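Local coordinates for DUF3194 domain-containing protein (Thermococcus onnurineus, PDB 3UEB) that is of unknown function and belongs to the UPF0440 family, pairing an antiparallel sheet with two long helices in a two-chain assembly, at residues A[32-37]-A[64-69]; A[40-45]-A[70-75]. All coordinates share one frame; numbering follows the deposited sequence.

Contact 1. Residues A[32-37]-A[64-69]; sequences ETIIDY and LEIEVY
I34 bridges segment 32-37 of helix 20-41 and segment 64-69 of strand 63-71, a worked example of how one branched side chain can tie a helix to the sheet it packs on. Both of its branches meet V68, and CD1 alone also reaches I66. Methyl CD1 lies 3.8 Å from I66 CG2 and equally 3.8 Å from V68 CG2, so that it touches two alternate residues on the same side of the strand. The shorter branch, I34 CG2, sits 4.0 Å from both V68 CG1 and V68 CG2. I34 and V68 reach toward each other, tip to tip, whereas I34 and I66 slide past one another in opposite directions. With CG1 turned beside the backbone N (chi1 -65°) and CD1 extended beyond it (chi2 175°), the long branch reaches the strand although the nearest CA atoms, those of I34 and V68, stay 8.2 Å apart. An alanine here is likely to leave the methyls of I66 and V68 without I34 as their mate and open a gap between the two layers. All three touching residues are buried; by contrast, E67 points away and forms a salt bridge with K8, and the partly exposed E32 and D36 lie near the second subunit. The strand is central in the sheet, bonded to strands 6-14 and 49-56, while T33 and Y37 pack on helix 80-104.

Contact 2. Residues A[40-45]-A[70-75]; sequences DHLTRS and LEVPIF
L42 sets its methyl CD1 against L70 at the strand's end and V72 just beyond it, 4.2 Å from V72 CG1 and 4.3 Å from L70 CD2. The side chains of L42 and V72 cross at about a right angle, and the spacing is that of relaxed apolar contact. Because CG of L42 stands beside the backbone N (chi1 -72°) and CD1 continues the extended line (chi2 179°), the leucine projects out of the loop that follows helix 20-41 and reaches both residues with a single methyl. A second touch lies farther along both segments, where the carbonyl S45 O comes within 3.6 Å of P73 CG; the proline ring meets a backbone oxygen here, and the side chain of S45 has no share in it. P73 also serves its own segment, since its CB stands 3.5 Å above the ring plane of F75, offset toward the rim. L70 and L42 both pack on L83 of helix 80-104, while R44 NH2 hydrogen-bonds to the carbonyl of L18 of the second subunit. The chemistry is almost wholly apolar: methyl groups and a proline ring, with one carbonyl against a carbon and no polar bond between the segments. Such a contact holds by shape and van der Waals contact, and probably sets little directional constraint on the two segments.

Contacts 1 and 2 illustrate how one helix and one strand can be joined first in their regular parts and then where they run out into loops. Both draw on helix 20-41 and strand 63-71, and their segments alternate along the chain, 32-37 and 40-45 meeting 64-69 and 70-75 in the same order. Their centres are about 16 Å apart. The centre of contact 1 lies about 2 Å from the centre of the chain, fully buried, whereas that of contact 2 is about 17 Å from it and partly buried. Helix 80-104 borders both, and each has residues reaching the second subunit. With the function unknown, neither contact can be tied to an active site.

Contact 1. Residues A[32-37]-A[64-69]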
loop_
_atom_site.group_PDB
_atom_site.type_symbol
_atom_site.label_atom_id
_atom_site.label_comp_id
_atom_site.label_asym_id
_atom_site.label_seq_id
_atom_site.Cartn_x
_atom_site.Cartn_y
_atom_site.Cartn_z
ATOM N N GLU A 32 2.977 -1.936 -5.172
ATOM C CA GLU A 32 4.319 -1.393 -5.299
ATOM C C GLU A 32 4.801 -1.328 -6.746
ATOM O O GLU A 32 5.617 -0.480 -7.095
ATOM C CB GLU A 32 5.270 -2.197 -4.404
ATOM C CG GLU A 32 4.771 -2.193 -2.953
ATOM C CD GLU A 32 5.612 -3.022 -2.003
ATOM O OE1 GLU A 32 6.472 -3.794 -2.483
ATOM O OE2 GLU A 32 5.395 -2.899 -0.770
ATOM N N THR A 33 4.297 -2.218 -7.594
ATOM C CA THR A 33 4.673 -2.166 -9.002
ATOM C C THR A 33 4.101 -0.846 -9.532
ATOM O O THR A 33 4.743 -0.140 -10.300
ATOM C CB THR A 33 4.058 -3.344 -9.803
ATOM O OG1 THR A 33 4.664 -4.578 -9.381
ATOM C CG2 THR A 33 4.280 -3.154 -11.304
ATOM N N ILE A 34 2.890 -0.519 -9.099
ATOM C CA ILE A 34 2.231 0.706 -9.530
ATOM C C ILE A 34 2.945 1.952 -8.999
ATOM O O ILE A 34 3.102 2.935 -9.726
ATOM C CB ILE A 34 0.753 0.711 -9.086
ATOM C CG1 ILE A 34 0.005 -0.411 -9.817
ATOM C CG2 ILE A 34 0.117 2.067 -9.379
ATOM C CD1 ILE A 34 -1.443 -0.593 -9.394
ATOM N N ILE A 35 3.384 1.908 -7.742
ATOM C CA ILE A 35 4.092 3.040 -7.138
ATOM C C ILE A 35 5.421 3.244 -7.864
ATOM O O ILE A 35 5.786 4.365 -8.231
ATOM C CB ILE A 35 4.388 2.795 -5.634
ATOM C CG1 ILE A 35 3.081 2.646 -4.864
ATOM C CG2 ILE A 35 5.203 3.951 -5.055
ATOM C CD1 ILE A 35 3.274 2.135 -3.441
ATOM N N ASP A 36 6.150 2.152 -8.060
ATOM C CA ASP A 36 7.426 2.224 -8.751
ATOM C C ASP A 36 7.237 2.843 -10.127
ATOM O O ASP A 36 7.977 3.742 -10.519
ATOM C CB ASP A 36 8.039 0.826 -8.907
ATOM C CG ASP A 36 8.573 0.273 -7.600
ATOM O OD1 ASP A 36 8.617 1.037 -6.610
ATOM O OD2 ASP A 36 8.954 -0.919 -7.565
ATOM N N TYR A 37 6.233 2.363 -10.855
ATOM C CA TYR A 37 5.984 2.866 -12.195
ATOM C C TYR A 37 5.762 4.370 -12.223
ATOM O O TYR A 37 6.312 5.060 -13.067
ATOM C CB TYR A 37 4.774 2.184 -12.819
ATOM C CG TYR A 37 4.798 2.247 -14.321
ATOM C CD1 TYR A 37 5.434 1.254 -15.064
ATOM C CD2 TYR A 37 4.211 3.309 -15.004
ATOM C CE1 TYR A 37 5.482 1.314 -16.454
ATOM C CE2 TYR A 37 4.258 3.382 -16.393
ATOM C CZ TYR A 37 4.896 2.380 -17.109
ATOM O OH TYR A 37 4.956 2.439 -18.481
ATOM N N LEU A 64 -8.604 -9.508 -4.038
ATOM C CA LEU A 64 -7.774 -8.328 -3.962
ATOM C C LEU A 64 -8.364 -7.168 -4.736
ATOM O O LEU A 64 -8.907 -7.337 -5.830
ATOM C CB LEU A 64 -6.374 -8.650 -4.495
ATOM C CG LEU A 64 -5.361 -7.506 -4.617
ATOM C CD1 LEU A 64 -5.025 -6.924 -3.233
ATOM C CD2 LEU A 64 -4.106 -8.042 -5.281
ATOM N N GLU A 65 -8.269 -5.987 -4.146
ATOM C CA GLU A 65 -8.755 -4.784 -4.785
ATOM C C GLU A 65 -7.637 -3.769 -4.680
ATOM O O GLU A 65 -7.011 -3.620 -3.631
ATOM C CB GLU A 65 -10.033 -4.274 -4.113
ATOM C CG GLU A 65 -11.198 -5.262 -4.216
ATOM C CD GLU A 65 -12.562 -4.619 -4.005
ATOM O OE1 GLU A 65 -13.584 -5.331 -4.134
ATOM O OE2 GLU A 65 -12.618 -3.402 -3.715
ATOM N N ILE A 66 -7.357 -3.099 -5.790
ATOM C CA ILE A 66 -6.299 -2.101 -5.815
ATOM C C ILE A 66 -6.897 -0.794 -6.284
ATOM O O ILE A 66 -7.580 -0.746 -7.304
ATOM C CB ILE A 66 -5.177 -2.490 -6.784
ATOM C CG1 ILE A 66 -4.464 -3.749 -6.290
ATOM C CG2 ILE A 66 -4.211 -1.332 -6.944
ATOM C CD1 ILE A 66 -3.760 -3.581 -4.956
ATOM N N GLU A 67 -6.641 0.266 -5.537
ATOM C CA GLU A 67 -7.168 1.560 -5.903
ATOM C C GLU A 67 -6.014 2.527 -6.096
ATOM O O GLU A 67 -5.159 2.670 -5.221
ATOM C CB GLU A 67 -8.118 2.055 -4.818
ATOM C CG GLU A 67 -8.881 3.303 -5.204
ATOM C CD GLU A 67 -10.129 3.493 -4.362
ATOM O OE1 GLU A 67 -10.796 4.540 -4.528
ATOM O OE2 GLU A 67 -10.439 2.591 -3.542
ATOM N N VAL A 68 -5.989 3.180 -7.254
ATOM C CA VAL A 68 -4.932 4.132 -7.567
ATOM C C VAL A 68 -5.488 5.540 -7.741
ATOM O O VAL A 68 -6.519 5.733 -8.391
ATOM C CB VAL A 68 -4.200 3.760 -8.886
ATOM C CG1 VAL A 68 -2.926 4.585 -9.021
ATOM C CG2 VAL A 68 -3.893 2.280 -8.924
ATOM N N TYR A 69 -4.814 6.517 -7.143
ATOM C CA TYR A 69 -5.204 7.909 -7.282
ATOM C C TYR A 69 -3.910 8.670 -7.526
ATOM O O TYR A 69 -2.945 8.529 -6.776
ATOM C CB TYR A 69 -5.893 8.452 -6.023
ATOM C CG TYR A 69 -6.140 9.948 -6.103
ATOM C CD1 TYR A 69 -7.197 10.463 -6.853
ATOM C CD2 TYR A 69 -5.271 10.852 -5.491
ATOM C CE1 TYR A 69 -7.380 11.838 -6.991
ATOM C CE2 TYR A 69 -5.446 12.227 -5.627
ATOM C CZ TYR A 69 -6.500 12.713 -6.376
ATOM O OH TYR A 69 -6.689 14.070 -6.508
#

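Contact 2. Residues A[40-45]-A[70-75]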
loop_
_atom_site.group_PDB
_atom_site.type_symbol
_atom_site.label_atom_id
_atom_site.label_comp_id
_atom_site.label_asym_id
_atom_site.label_seq_id
_atom_site.Cartn_x
_atom_site.Cartn_y
_atom_site.Cartn_z
ATOM N N ASP A 40 9.024 6.224 -11.568
ATOM C CA ASP A 40 10.069 5.987 -12.553
ATOM C C ASP A 40 9.754 6.744 -13.832
ATOM O O ASP A 40 10.611 6.884 -14.705
ATOM C CB ASP A 40 10.209 4.495 -12.881
ATOM C CG ASP A 40 10.855 3.701 -11.760
ATOM O OD1 ASP A 40 11.738 4.246 -11.058
ATOM O OD2 ASP A 40 10.489 2.521 -11.591
ATOM N N HIS A 41 8.530 7.247 -13.944
ATOM C CA HIS A 41 8.134 7.959 -15.150
ATOM C C HIS A 41 7.764 9.423 -14.957
ATOM O O HIS A 41 7.458 10.133 -15.922
ATOM C CB HIS A 41 6.986 7.211 -15.838
ATOM C CG HIS A 41 7.354 5.828 -16.280
ATOM N ND1 HIS A 41 7.565 4.795 -15.391
ATOM C CD2 HIS A 41 7.597 5.320 -17.512
ATOM C CE1 HIS A 41 7.927 3.712 -16.057
ATOM N NE2 HIS A 41 7.954 4.004 -17.345
ATOM N N LEU A 42 7.778 9.879 -13.715
ATOM C CA LEU A 42 7.470 11.274 -13.427
ATOM C C LEU A 42 8.540 11.786 -12.498
ATOM O O LEU A 42 9.088 11.031 -11.701
ATOM C CB LEU A 42 6.105 11.422 -12.744
ATOM C CG LEU A 42 4.821 11.205 -13.543
ATOM C CD1 LEU A 42 3.636 11.401 -12.616
ATOM C CD2 LEU A 42 4.742 12.183 -14.706
ATOM N N THR A 43 8.868 13.062 -12.607
ATOM C CA THR A 43 9.869 13.613 -11.712
ATOM C C THR A 43 9.184 13.763 -10.358
ATOM O O THR A 43 7.959 13.779 -10.286
ATOM C CB THR A 43 10.357 14.981 -12.189
ATOM O OG1 THR A 43 11.427 15.418 -11.343
ATOM C CG2 THR A 43 9.242 15.986 -12.132
ATOM N N ARG A 44 9.965 13.876 -9.293
ATOM C CA ARG A 44 9.407 14.014 -7.955
ATOM C C ARG A 44 8.403 15.158 -7.903
ATOM O O ARG A 44 7.298 15.003 -7.392
ATOM C CB ARG A 44 10.522 14.279 -6.942
ATOM C CG ARG A 44 11.668 13.277 -6.998
ATOM C CD ARG A 44 11.382 11.999 -6.211
ATOM N NE ARG A 44 12.008 12.017 -4.887
ATOM C CZ ARG A 44 11.500 12.622 -3.817
ATOM N NH1 ARG A 44 10.341 13.271 -3.899
ATOM N NH2 ARG A 44 12.151 12.580 -2.660
ATOM N N SER A 45 8.790 16.304 -8.447
ATOM C CA SER A 45 7.936 17.479 -8.430
ATOM C C SER A 45 6.630 17.305 -9.196
ATOM O O SER A 45 5.659 18.008 -8.926
ATOM C CB SER A 45 8.687 18.675 -9.002
ATOM O OG SER A 45 8.805 18.542 -10.406
ATOM N N LEU A 70 -3.887 9.473 -8.583
ATOM C CA LEU A 70 -2.687 10.220 -8.929
ATOM C C LEU A 70 -3.039 11.629 -9.339
ATOM O O LEU A 70 -3.975 11.846 -10.103
ATOM C CB LEU A 70 -1.937 9.522 -10.070
ATOM C CG LEU A 70 -0.686 10.219 -10.617
ATOM C CD1 LEU A 70 0.277 10.537 -9.469
ATOM C CD2 LEU A 70 -0.007 9.316 -11.644
ATOM N N GLU A 71 -2.266 12.579 -8.832
ATOM C CA GLU A 71 -2.489 13.980 -9.123
ATOM C C GLU A 71 -1.168 14.674 -9.440
ATOM O O GLU A 71 -0.164 14.466 -8.757
ATOM C CB GLU A 71 -3.143 14.639 -7.909
ATOM C CG GLU A 71 -3.836 15.958 -8.184
ATOM C CD GLU A 71 -4.364 16.599 -6.918
ATOM O OE1 GLU A 71 -4.912 15.870 -6.064
ATOM O OE2 GLU A 71 -4.238 17.832 -6.780
ATOM N N VAL A 72 -1.166 15.485 -10.491
ATOM C CA VAL A 72 0.028 16.239 -10.860
ATOM C C VAL A 72 -0.346 17.721 -10.762
ATOM O O VAL A 72 -1.530 18.056 -10.723
ATOM C CB VAL A 72 0.493 15.914 -12.309
ATOM C CG1 VAL A 72 0.785 14.432 -12.441
ATOM C CG2 VAL A 72 -0.565 16.341 -13.312
ATOM N N PRO A 73 0.650 18.625 -10.703
ATOM C CA PRO A 73 0.348 20.064 -10.614
ATOM C C PRO A 73 -0.531 20.510 -11.786
ATOM O O PRO A 73 -0.465 19.930 -12.873
ATOM C CB PRO A 73 1.730 20.711 -10.652
ATOM C CG PRO A 73 2.604 19.667 -10.003
ATOM C CD PRO A 73 2.103 18.388 -10.640
ATOM N N ILE A 74 -1.349 21.540 -11.569
ATOM C CA ILE A 74 -2.248 22.029 -12.604
ATOM C C ILE A 74 -1.557 22.581 -13.860
ATOM O O ILE A 74 -2.164 22.615 -14.935
ATOM C CB ILE A 74 -3.190 23.112 -12.044
ATOM C CG1 ILE A 74 -2.384 24.352 -11.640
ATOM C CG2 ILE A 74 -3.945 22.562 -10.827
ATOM C CD1 ILE A 74 -3.256 25.544 -11.267
ATOM N N PHE A 75 -0.297 22.993 -13.723
ATOM C CA PHE A 75 0.463 23.556 -14.836
ATOM C C PHE A 75 1.300 22.499 -15.560
ATOM O O PHE A 75 1.971 22.797 -16.552
ATOM C CB PHE A 75 1.378 24.682 -14.323
ATOM C CG PHE A 75 2.306 24.250 -13.223
ATOM C CD1 PHE A 75 3.437 23.493 -13.506
ATOM C CD2 PHE A 75 2.016 24.551 -11.896
ATOM C CE1 PHE A 75 4.270 23.035 -12.482
ATOM C CE2 PHE A 75 2.842 24.097 -10.871
ATOM C CZ PHE A 75 3.974 23.333 -11.168
#